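Local coordinates for protein ferredoxin CarAc (Pseudomonas resinovorans, PDB 7BUH) that carries a Rieske-type [2Fe-2S] cluster and passes electrons from the reductase CarAd to the terminal oxygenase CarAa of carbazole 1,9a-dioxygenase, at residues A[3-8]-A[94-99]; A[12-15]-A[19-22]; A[42-47]-A[52-57]; A[61-66]-A[70-75]; A[77-80]-A[86-89]. All blocks are in the same frame, centred on the assembly; numbering follows the deposited sequence. Where two conformers were deposited one is given.

Interaction 1 of 5, residues A[3-8]-A[94-99]; sequences QIWLKV and EVKEGE
W5 meets K96 and E94 with one face of its indole. This part is tight. The ammonium of K96 sits over that face, with NZ 3.6 Å from the centroid of the five-membered ring and 15° off the ring normal, a cation-pi contact. CE of K96 follows over the six-membered ring as a CH-pi contact. The carboxylate of E94 lies over the same face, shifted toward the rim of the six-membered ring. Its CD is 3.4 Å from CH2 of W5, and its plane is only 26° from the ring plane. K96 NZ also makes a salt bridge to E94 OE2. The K96 chain turns at its last torsion (chi4 -85°), which sets NZ over the ring. NE1 of W5 donates a hydrogen bond to the backbone O of N2.

The outer side is looser. K7 reaches E99 with its end, and NZ to E99 OE1 is a salt bridge of 3.5 Å at the surface. Y101 of strand 99-103 touches W5, K7 and K96. The contact links edge strand 5-10 to the type I' hairpin K96-E99 across strand 99-103, in the antiparallel sheet of the Rieske fold.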
# COMPACT_ATOMS: atom_id res chain seq x y z
N GLN A 3 17.49 1.21 1.50
CA GLN A 3 18.03 1.29 2.87
C GLN A 3 16.86 1.15 3.87
O GLN A 3 17.00 0.29 4.73
CB GLN A 3 18.88 2.54 3.12
CG GLN A 3 19.08 2.80 4.60
CD GLN A 3 19.97 3.97 4.93
OE1 GLN A 3 19.52 5.11 4.99
NE2 GLN A 3 21.25 3.68 5.18
N ILE A 4 15.77 1.92 3.77
CA ILE A 4 14.69 1.97 4.82
C ILE A 4 13.68 0.84 4.61
O ILE A 4 13.07 0.76 3.52
CB ILE A 4 13.95 3.33 4.87
CG1 ILE A 4 14.89 4.51 5.09
CG2 ILE A 4 12.86 3.30 5.94
CD1 ILE A 4 14.23 5.85 4.76
N TRP A 5 13.47 0.04 5.64
CA TRP A 5 12.46 -1.05 5.69
C TRP A 5 11.66 -0.87 6.96
O TRP A 5 12.27 -0.58 8.01
CB TRP A 5 13.16 -2.40 5.63
CG TRP A 5 13.77 -2.63 4.28
CD1 TRP A 5 15.04 -2.38 3.84
CD2 TRP A 5 13.05 -3.17 3.16
NE1 TRP A 5 15.15 -2.70 2.51
CE2 TRP A 5 13.94 -3.18 2.07
CE3 TRP A 5 11.73 -3.59 2.99
CZ2 TRP A 5 13.56 -3.69 0.83
CZ3 TRP A 5 11.35 -4.06 1.76
CH2 TRP A 5 12.25 -4.11 0.70
N LEU A 6 10.34 -0.97 6.87
CA LEU A 6 9.43 -0.80 8.02
C LEU A 6 8.85 -2.16 8.40
O LEU A 6 8.23 -2.81 7.55
CB LEU A 6 8.32 0.17 7.64
CG LEU A 6 8.76 1.53 7.14
CD1 LEU A 6 7.55 2.39 6.93
CD2 LEU A 6 9.76 2.21 8.10
N LYS A 7 9.05 -2.58 9.64
CA LYS A 7 8.54 -3.88 10.10
C LYS A 7 7.04 -3.72 10.31
O LYS A 7 6.59 -2.78 11.01
CB LYS A 7 9.28 -4.38 11.34
CG LYS A 7 8.70 -5.67 11.92
CD LYS A 7 9.46 -6.16 13.14
CE LYS A 7 10.85 -6.62 12.78
NZ LYS A 7 11.66 -7.01 13.97
N VAL A 8 6.26 -4.61 9.70
CA VAL A 8 4.78 -4.57 9.76
C VAL A 8 4.29 -5.56 10.80
O VAL A 8 3.64 -5.15 11.80
CB VAL A 8 4.20 -4.82 8.36
CG1 VAL A 8 2.68 -4.73 8.33
CG2 VAL A 8 4.82 -3.84 7.40
N GLU A 94 9.12 -7.14 1.46
CA GLU A 94 9.98 -8.35 1.64
C GLU A 94 9.54 -9.05 2.92
O GLU A 94 9.40 -8.36 3.94
CB GLU A 94 11.46 -7.98 1.70
CG GLU A 94 12.09 -7.73 0.33
CD GLU A 94 13.55 -7.24 0.25
OE1 GLU A 94 13.99 -6.88 -0.88
OE2 GLU A 94 14.27 -7.21 1.29
N VAL A 95 9.40 -10.38 2.89
CA VAL A 95 9.27 -11.20 4.13
C VAL A 95 10.69 -11.61 4.53
O VAL A 95 11.38 -12.18 3.71
CB VAL A 95 8.36 -12.42 3.93
CG1 VAL A 95 8.13 -13.14 5.25
CG2 VAL A 95 7.04 -12.01 3.29
N LYS A 96 11.12 -11.21 5.72
CA LYS A 96 12.48 -11.48 6.25
C LYS A 96 12.31 -12.20 7.59
O LYS A 96 11.67 -11.65 8.52
CB LYS A 96 13.27 -10.17 6.38
CG LYS A 96 13.33 -9.22 5.18
CD LYS A 96 13.78 -7.80 5.62
CE LYS A 96 13.43 -6.62 4.71
NZ LYS A 96 14.40 -6.38 3.62
N GLU A 97 12.82 -13.43 7.68
CA GLU A 97 12.68 -14.30 8.88
C GLU A 97 11.20 -14.36 9.29
O GLU A 97 10.93 -14.27 10.49
CB GLU A 97 13.45 -13.75 10.09
CG GLU A 97 14.91 -13.43 9.85
CD GLU A 97 15.83 -14.65 9.81
OE1 GLU A 97 15.35 -15.78 9.97
OE2 GLU A 97 16.99 -14.47 9.54
N GLY A 98 10.27 -14.48 8.32
CA GLY A 98 8.83 -14.69 8.59
C GLY A 98 8.11 -13.42 9.02
O GLY A 98 6.90 -13.47 9.44
N GLU A 99 8.79 -12.29 8.88
CA GLU A 99 8.21 -10.97 9.21
C GLU A 99 8.10 -10.14 7.95
O GLU A 99 9.06 -10.09 7.18
CB GLU A 99 9.07 -10.34 10.31
CG GLU A 99 8.76 -11.01 11.65
CD GLU A 99 8.67 -10.07 12.84
OE1 GLU A 99 9.70 -9.91 13.52
OE2 GLU A 99 7.55 -9.55 13.11

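Interaction 2 of 5, residues A[12-15]-A[19-22]; sequences SDMQ and IRRV
The guanidinium of R20 has CG of M14 over one face, 4.0 Å above the plane and toward the rim. The backbone O of D13 approaches the group obliquely, 27° out of its plane. These residues join the 3-10 turn and loop after strand 5-10 to strand 18-24, an outermost strand of the six-stranded antiparallel sheet of the Rieske fold.

R20 NH1 donates to D13 O over 3.2 Å with an N-H...O angle of 141°. The donor stands well above the carbonyl plane, so the bond is bent at both ends.

The M14 and R20 side chains run antiparallel alongside each other. SD of M14 lies 4.0 Å from CG of R20, and the methyl CE reaches the backbone N of R20. The M14 chain bends at its last torsion (chi3 70°), and this turns CE back to the strand. M14 is buried and also packs on C9, which R20 touches as well. I19 points away and packs on A31 and Y33.

The carboxylate of D13 does not touch the guanidinium. A water spans the gap: it accepts from R20 NH1 at 2.6 Å and donates only weakly to D13 OD2 at 3.4 Å.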
# COMPACT_ATOMS: atom_id res chain seq x y z
N SER A 12 2.42 -14.70 9.23
CA SER A 12 1.29 -15.59 9.63
C SER A 12 0.15 -14.80 10.31
O SER A 12 -0.97 -15.35 10.44
CB SER A 12 1.83 -16.70 10.47
OG SER A 12 2.49 -16.20 11.61
N ASP A 13 0.41 -13.55 10.71
CA ASP A 13 -0.57 -12.61 11.31
C ASP A 13 -1.50 -12.04 10.24
O ASP A 13 -2.51 -11.45 10.61
CB ASP A 13 0.13 -11.41 11.96
CG ASP A 13 0.78 -11.70 13.30
OD1 ASP A 13 0.36 -12.67 13.93
OD2 ASP A 13 1.72 -10.92 13.70
N MET A 14 -1.17 -12.19 8.96
CA MET A 14 -2.06 -11.72 7.86
C MET A 14 -2.68 -12.91 7.15
O MET A 14 -1.95 -13.74 6.57
CB MET A 14 -1.28 -10.85 6.87
CG MET A 14 -0.84 -9.52 7.46
SD MET A 14 -0.22 -8.39 6.18
CE MET A 14 -1.72 -7.98 5.27
N GLN A 15 -4.01 -13.01 7.22
CA GLN A 15 -4.75 -14.01 6.43
C GLN A 15 -4.71 -13.52 4.99
O GLN A 15 -4.68 -12.32 4.77
CB GLN A 15 -6.20 -14.16 6.91
CG GLN A 15 -6.35 -14.83 8.27
CD GLN A 15 -5.89 -16.27 8.17
OE1 GLN A 15 -6.47 -17.08 7.45
NE2 GLN A 15 -4.80 -16.56 8.84
N ILE A 19 -5.63 -6.56 4.68
CA ILE A 19 -4.82 -5.32 4.50
C ILE A 19 -4.41 -4.86 5.88
O ILE A 19 -5.25 -4.94 6.79
CB ILE A 19 -5.58 -4.21 3.75
CG1 ILE A 19 -6.40 -4.73 2.56
CG2 ILE A 19 -4.65 -3.09 3.29
CD1 ILE A 19 -7.87 -4.64 2.74
N ARG A 20 -3.20 -4.34 6.02
CA ARG A 20 -2.69 -3.66 7.24
C ARG A 20 -2.25 -2.27 6.84
O ARG A 20 -1.50 -2.12 5.86
CB ARG A 20 -1.47 -4.36 7.84
CG ARG A 20 -1.76 -5.61 8.64
CD ARG A 20 -1.90 -5.31 10.13
NE ARG A 20 -1.54 -6.46 10.97
CZ ARG A 20 -2.19 -7.61 10.99
NH1 ARG A 20 -1.81 -8.58 11.80
NH2 ARG A 20 -3.25 -7.81 10.23
N ARG A 21 -2.65 -1.28 7.62
CA ARG A 21 -2.15 0.10 7.46
C ARG A 21 -0.84 0.24 8.23
O ARG A 21 -0.71 -0.30 9.32
CB ARG A 21 -3.20 1.10 7.92
CG ARG A 21 -2.78 2.55 7.81
CD ARG A 21 -3.96 3.42 8.14
NE ARG A 21 -3.53 4.78 8.20
CZ ARG A 21 -4.30 5.78 8.54
NH1 ARG A 21 -5.55 5.54 8.88
NH2 ARG A 21 -3.80 6.99 8.59
N VAL A 22 0.11 0.90 7.60
CA VAL A 22 1.44 1.23 8.16
C VAL A 22 1.58 2.75 8.25
O VAL A 22 1.60 3.44 7.20
CB VAL A 22 2.57 0.61 7.32
CG1 VAL A 22 3.91 1.02 7.89
CG2 VAL A 22 2.43 -0.90 7.22
O HOH W 1 -0.36 -8.18 13.93

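Interaction 3 of 5, residues A[42-47]-A[52-57]; sequences TEDTCT and SLSEGT. With FES (Fe2/s2 (inorganic) cluster), chain B.
C46 SG binds FE2 of the [2Fe-2S] cluster at 2.3 Å, and C65 supplies the second cysteine sulfur on this iron. The C46 side chain rests on L53, with CB 4.0 Å from CD2 of L53. L53 also spreads over the backbone of D44, and its amide N donates to D44 O over 2.7 Å at 168°, a nearly straight bond.

The next shell is the carboxylate of D44, which the segment 52-57 grips from two ends. OD1 accepts from the backbone N of S54 at 2.9 Å. In the conformer given, S54 OG also donates to it. OD2 takes S52 OG on its syn lone pair at 2.5 Å. With CG of D44 anti to the backbone N (chi1 -179°), the carboxylate is swung across to the serines. S54 N and S52 OG fix its rotation and probably balance much of the polarity of this buried group. These bonds tie down the two ends of the first cluster-binding loop, whose C46 and H48 are ligands.

T45 and S52 form a single backbone bridge. The contact lies between the end of strand 38-43 and the 3-10 turn 53-55, with strand 27-35 and F72 of strand 71-73 packed against it.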
# COMPACT_ATOMS: atom_id res chain seq x y z
N THR A 42 0.99 -0.24 -1.28
CA THR A 42 0.80 1.06 -1.96
C THR A 42 0.72 2.15 -0.90
O THR A 42 0.65 1.83 0.28
CB THR A 42 -0.50 1.03 -2.79
OG1 THR A 42 -1.65 0.89 -1.94
CG2 THR A 42 -0.54 -0.07 -3.82
N GLU A 43 0.60 3.41 -1.33
CA GLU A 43 0.01 4.46 -0.50
C GLU A 43 -1.34 3.95 0.02
O GLU A 43 -2.07 3.26 -0.72
CB GLU A 43 -0.19 5.75 -1.30
CG GLU A 43 1.11 6.43 -1.64
CD GLU A 43 1.10 7.32 -2.89
OE1 GLU A 43 0.04 7.46 -3.62
OE2 GLU A 43 2.20 7.87 -3.15
N ASP A 44 -1.66 4.26 1.27
CA ASP A 44 -2.98 3.90 1.86
C ASP A 44 -4.08 4.84 1.36
O ASP A 44 -5.28 4.44 1.36
CB ASP A 44 -2.91 3.98 3.38
CG ASP A 44 -4.21 3.59 4.06
OD1 ASP A 44 -4.62 2.42 3.89
OD2 ASP A 44 -4.78 4.45 4.78
N THR A 45 -3.73 6.09 1.05
CA THR A 45 -4.73 7.15 0.79
C THR A 45 -5.20 7.04 -0.65
O THR A 45 -4.40 7.15 -1.54
CB THR A 45 -4.17 8.53 1.13
OG1 THR A 45 -3.65 8.47 2.47
CG2 THR A 45 -5.24 9.59 1.01
N CYS A 46 -6.50 6.81 -0.85
CA CYS A 46 -7.13 6.82 -2.18
C CYS A 46 -6.84 8.18 -2.83
O CYS A 46 -7.10 9.24 -2.20
CB CYS A 46 -8.63 6.59 -2.08
SG CYS A 46 -9.36 6.40 -3.71
N THR A 47 -6.34 8.14 -4.06
CA THR A 47 -5.97 9.39 -4.79
C THR A 47 -7.20 10.21 -5.14
O THR A 47 -7.05 11.41 -5.39
CB THR A 47 -5.12 9.09 -6.02
OG1 THR A 47 -5.88 8.23 -6.86
CG2 THR A 47 -3.78 8.52 -5.62
N SER A 52 -9.16 5.84 3.33
CA SER A 52 -8.12 4.83 3.67
C SER A 52 -8.43 3.53 2.92
O SER A 52 -9.43 2.86 3.23
CB SER A 52 -8.02 4.67 5.16
OG SER A 52 -7.07 3.68 5.48
N LEU A 53 -7.56 3.14 1.98
CA LEU A 53 -7.72 1.86 1.26
C LEU A 53 -7.63 0.64 2.21
O LEU A 53 -8.24 -0.37 1.89
CB LEU A 53 -6.71 1.77 0.12
CG LEU A 53 -6.93 2.80 -0.99
CD1 LEU A 53 -5.84 2.71 -2.02
CD2 LEU A 53 -8.29 2.61 -1.65
N SER A 54 -6.90 0.73 3.32
CA SER A 54 -6.81 -0.38 4.31
C SER A 54 -8.17 -0.60 5.00
O SER A 54 -8.27 -1.58 5.75
CB SER A 54 -5.73 -0.15 5.31
OG SER A 54 -5.95 1.07 5.99
N GLU A 55 -9.17 0.25 4.77
CA GLU A 55 -10.56 0.03 5.28
C GLU A 55 -11.43 -0.54 4.15
O GLU A 55 -12.65 -0.70 4.36
CB GLU A 55 -11.10 1.33 5.86
CG GLU A 55 -10.41 1.76 7.15
CD GLU A 55 -10.74 3.18 7.62
OE1 GLU A 55 -11.67 3.81 7.05
OE2 GLU A 55 -10.05 3.69 8.55
N GLY A 56 -10.85 -0.80 2.98
CA GLY A 56 -11.56 -1.35 1.82
C GLY A 56 -11.61 -2.87 1.79
O GLY A 56 -11.49 -3.53 2.84
N THR A 57 -11.85 -3.40 0.60
CA THR A 57 -12.11 -4.82 0.32
C THR A 57 -11.20 -5.25 -0.81
O THR A 57 -11.26 -4.61 -1.87
CB THR A 57 -13.58 -5.03 -0.07
OG1 THR A 57 -14.35 -4.53 1.04
CG2 THR A 57 -13.88 -6.47 -0.39
FE1 FES B . -13.29 8.18 -4.06
FE2 FES B . -11.58 6.35 -3.14
S1 FES B . -12.11 8.25 -2.14
S2 FES B . -12.93 6.18 -4.90

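Interaction 4 of 5, residues A[61-66]-A[70-75]; sequences DVIECP and GAFNVC. With NA (sodium ion), chain C; FES (Fe2/s2 (inorganic) cluster), chain B.
I63 and V74 form the apolar centre. CG1 of V74 lies 3.7 Å from CB of I63, and the two side chains cross at about a right angle. CG2 of I63 adds to this at the edge of the F72 ring, near its plane. This is the beta hairpin of strands 62-64 and 71-73 in the small antiparallel sheet of the Rieske cluster-binding subdomain. V62 and A71 share the other face, where CG1 of V62 is 3.5 Å from CB of A71.

The I63-F72 pair is hydrogen-bonded both ways, between I63 N and F72 O and between F72 N and I63 O. C65 N to G70 O and V74 N to D61 O extend the ladder at its two ends. At the cluster end, C65 SG binds FE2 at 2.3 Å, alongside C46. G70 N is 3.4 Å from the cluster sulfur S2, and a CB on G70 would clash with that sulfur.

At the far end N73 makes an Asx turn: its OD1 accepts from C75 N at 2.9 Å and also from T76 N. An alanine here would remove OD1, and the two amides would probably lose their shared acceptor and the turn its hold.

At the polar edge E64, extended beyond CG, binds a sodium ion with D59 and two waters. The ion lies 2.2 Å from E64 OE2, and both waters donate to E64 OE1.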
# COMPACT_ATOMS: atom_id res chain seq x y z
N ASP A 61 -6.40 -9.32 -6.73
CA ASP A 61 -5.29 -8.34 -6.64
C ASP A 61 -5.84 -6.91 -6.79
O ASP A 61 -5.05 -6.04 -7.01
CB ASP A 61 -4.19 -8.64 -7.66
CG ASP A 61 -4.74 -9.03 -9.02
OD1 ASP A 61 -5.85 -8.52 -9.36
OD2 ASP A 61 -4.09 -9.92 -9.70
N VAL A 62 -7.14 -6.71 -6.68
CA VAL A 62 -7.73 -5.35 -6.73
C VAL A 62 -8.23 -4.90 -5.35
O VAL A 62 -9.00 -5.62 -4.73
CB VAL A 62 -8.84 -5.26 -7.78
CG1 VAL A 62 -9.50 -3.90 -7.73
CG2 VAL A 62 -8.28 -5.55 -9.16
N ILE A 63 -7.78 -3.71 -4.92
CA ILE A 63 -8.33 -3.06 -3.70
C ILE A 63 -9.49 -2.16 -4.12
O ILE A 63 -9.29 -1.25 -4.95
CB ILE A 63 -7.25 -2.29 -2.91
CG1 ILE A 63 -7.86 -1.73 -1.62
CG2 ILE A 63 -6.58 -1.20 -3.73
CD1 ILE A 63 -8.50 -2.78 -0.74
N GLU A 64 -10.64 -2.38 -3.51
CA GLU A 64 -11.87 -1.57 -3.66
C GLU A 64 -11.91 -0.53 -2.53
O GLU A 64 -11.95 -0.91 -1.36
CB GLU A 64 -13.10 -2.47 -3.65
CG GLU A 64 -13.06 -3.49 -4.75
CD GLU A 64 -14.15 -4.56 -4.71
OE1 GLU A 64 -14.77 -4.71 -3.64
OE2 GLU A 64 -14.36 -5.23 -5.77
N CYS A 65 -11.91 0.75 -2.91
CA CYS A 65 -11.97 1.90 -1.99
C CYS A 65 -13.32 1.89 -1.26
O CYS A 65 -14.36 1.76 -1.89
CB CYS A 65 -11.86 3.20 -2.76
SG CYS A 65 -11.98 4.62 -1.66
N PRO A 66 -13.35 2.07 0.07
CA PRO A 66 -14.63 2.05 0.79
C PRO A 66 -15.51 3.29 0.58
O PRO A 66 -16.69 3.22 0.87
CB PRO A 66 -14.16 1.94 2.25
CG PRO A 66 -12.84 2.64 2.29
CD PRO A 66 -12.20 2.28 0.96
N GLY A 70 -14.23 3.25 -6.14
CA GLY A 70 -13.08 3.21 -7.05
C GLY A 70 -12.20 2.03 -6.67
O GLY A 70 -12.46 1.37 -5.64
N ALA A 71 -11.20 1.71 -7.47
CA ALA A 71 -10.35 0.55 -7.18
C ALA A 71 -9.00 0.69 -7.87
O ALA A 71 -8.90 1.50 -8.83
CB ALA A 71 -11.04 -0.74 -7.57
N PHE A 72 -8.01 -0.02 -7.35
CA PHE A 72 -6.62 -0.03 -7.86
C PHE A 72 -6.12 -1.45 -7.90
O PHE A 72 -6.48 -2.23 -7.00
CB PHE A 72 -5.68 0.77 -6.96
CG PHE A 72 -6.06 2.22 -6.83
CD1 PHE A 72 -5.56 3.16 -7.72
CD2 PHE A 72 -6.91 2.63 -5.82
CE1 PHE A 72 -5.89 4.50 -7.57
CE2 PHE A 72 -7.26 3.96 -5.69
CZ PHE A 72 -6.75 4.89 -6.57
N ASN A 73 -5.27 -1.76 -8.87
CA ASN A 73 -4.48 -3.02 -8.85
C ASN A 73 -3.40 -2.84 -7.78
O ASN A 73 -2.66 -1.86 -7.89
CB ASN A 73 -3.89 -3.33 -10.21
CG ASN A 73 -3.20 -4.68 -10.21
OD1 ASN A 73 -2.14 -4.84 -9.64
ND2 ASN A 73 -3.79 -5.65 -10.89
N VAL A 74 -3.30 -3.70 -6.76
CA VAL A 74 -2.33 -3.52 -5.64
C VAL A 74 -0.87 -3.78 -6.09
O VAL A 74 0.07 -3.28 -5.42
CB VAL A 74 -2.71 -4.36 -4.41
CG1 VAL A 74 -4.09 -3.98 -3.87
CG2 VAL A 74 -2.63 -5.84 -4.67
N CYS A 75 -0.69 -4.54 -7.16
CA CYS A 75 0.64 -4.91 -7.73
C CYS A 75 1.22 -3.72 -8.51
O CYS A 75 2.45 -3.48 -8.44
CB CYS A 75 0.47 -6.09 -8.68
SG CYS A 75 -0.27 -7.55 -7.92
NA NA C . -15.85 -6.85 -6.06
FE1 FES B . -13.29 8.18 -4.06
FE2 FES B . -11.58 6.35 -3.14
S1 FES B . -12.11 8.25 -2.14
S2 FES B . -12.93 6.18 -4.90
O HOH W 2 -15.69 -7.64 -3.58
O HOH W 3 -17.25 -5.44 -4.81

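Interaction 5 of 5, residues A[77-80]-A[86-89]; sequences GMPA and VPLG
M78 and P87 run alongside each other in the same direction. SD of M78 is 3.8 Å from CG of P87 and 3.9 Å from its CB. CB of M78 points away from the segment 86-89. Two bends (chi2 -64°, chi3 -64°) fold the chain back and bring the sulfur to the proline ring.

P79 meets the same ring at a slant. Its CD lies 4.1 Å from CG of P87 and 4.0 Å from CA of P87. CG of P79 reaches on to the backbone N of V86. The ring of P87 is therefore touched by M78 through its sulfur and by P79 through CD. An alanine in place of P79 would take away CG and CD, and the P87 ring would probably lose contact on that side and be freer to shift.

In the fold, this contact joins the start of strand 79-81 to the loop that leads into strand 90-96. The loop follows C84 and passes beside the cluster-binding part of the Rieske domain; the side chain of L88 is about 8 Å from the cluster.

L88 comes in beside the backbone of G77. Its N donates to G77 O over 2.9 Å, with an N-H...O angle of 154°. CB of L88 lies 3.8 Å from the same oxygen. G77 has positive phi, and a CB there would clash with L88 O. Outward, G89 N bonds E43 OE1 and V86 O accepts from T47 OG1. L88 packs on T47 and L53.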
# COMPACT_ATOMS: atom_id res chain seq x y z
N GLY A 77 -0.41 -0.44 -8.73
CA GLY A 77 -0.95 0.83 -8.23
C GLY A 77 -1.87 1.49 -9.25
O GLY A 77 -2.31 2.59 -8.98
N MET A 78 -2.16 0.85 -10.38
CA MET A 78 -2.88 1.55 -11.47
C MET A 78 -4.36 1.52 -11.17
O MET A 78 -4.87 0.54 -10.64
CB MET A 78 -2.59 0.89 -12.82
CG MET A 78 -1.16 1.06 -13.24
SD MET A 78 -0.69 2.78 -13.53
CE MET A 78 -1.75 3.19 -14.92
N PRO A 79 -5.13 2.57 -11.51
CA PRO A 79 -6.58 2.53 -11.36
C PRO A 79 -7.19 1.29 -12.04
O PRO A 79 -6.79 0.94 -13.13
CB PRO A 79 -7.06 3.82 -12.05
CG PRO A 79 -5.89 4.71 -11.99
CD PRO A 79 -4.69 3.81 -12.18
N ALA A 80 -8.20 0.69 -11.41
CA ALA A 80 -8.90 -0.51 -11.92
C ALA A 80 -10.40 -0.26 -11.99
O ALA A 80 -11.08 -0.98 -12.72
CB ALA A 80 -8.58 -1.73 -11.09
N VAL A 86 -5.87 8.64 -10.83
CA VAL A 86 -4.46 8.91 -10.46
C VAL A 86 -3.86 7.66 -9.83
O VAL A 86 -4.36 7.21 -8.81
CB VAL A 86 -4.32 10.12 -9.52
CG1 VAL A 86 -2.87 10.29 -9.12
CG2 VAL A 86 -4.90 11.38 -10.14
N PRO A 87 -2.79 7.07 -10.41
CA PRO A 87 -2.17 5.87 -9.83
C PRO A 87 -1.57 6.11 -8.43
O PRO A 87 -1.18 7.24 -8.09
CB PRO A 87 -1.03 5.51 -10.80
CG PRO A 87 -1.36 6.26 -12.08
CD PRO A 87 -2.08 7.51 -11.63
N LEU A 88 -1.59 5.05 -7.63
CA LEU A 88 -0.93 4.97 -6.30
C LEU A 88 0.56 4.76 -6.51
O LEU A 88 0.94 3.99 -7.41
CB LEU A 88 -1.51 3.82 -5.47
CG LEU A 88 -2.98 3.88 -5.15
CD1 LEU A 88 -3.49 2.52 -4.67
CD2 LEU A 88 -3.28 4.98 -4.14
N GLY A 89 1.34 5.33 -5.60
CA GLY A 89 2.72 4.94 -5.35
C GLY A 89 2.77 3.48 -4.97
O GLY A 89 1.91 3.04 -4.18

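From the N terminus, strand 5-10 enters interaction 1, which closes only at 94-99 and so encloses the other four contacts. Interaction 2 follows at once and closes the short loop 15-19; it touches interaction 1 where V8 and L6 pack on V22. Interactions 3, 4 and 5 then close in series, and none crosses another. Interaction 3 closes the first cluster loop and interaction 4 the second, and both hold the same iron. Interaction 5 ties strand 79-81 to the loop before strand 90-96. Interaction 3 reaches back to interaction 2 through I19, R21 and S54, linking the large sheet to the cluster-binding part. F72 packs on L88, joining interactions 4 and 5.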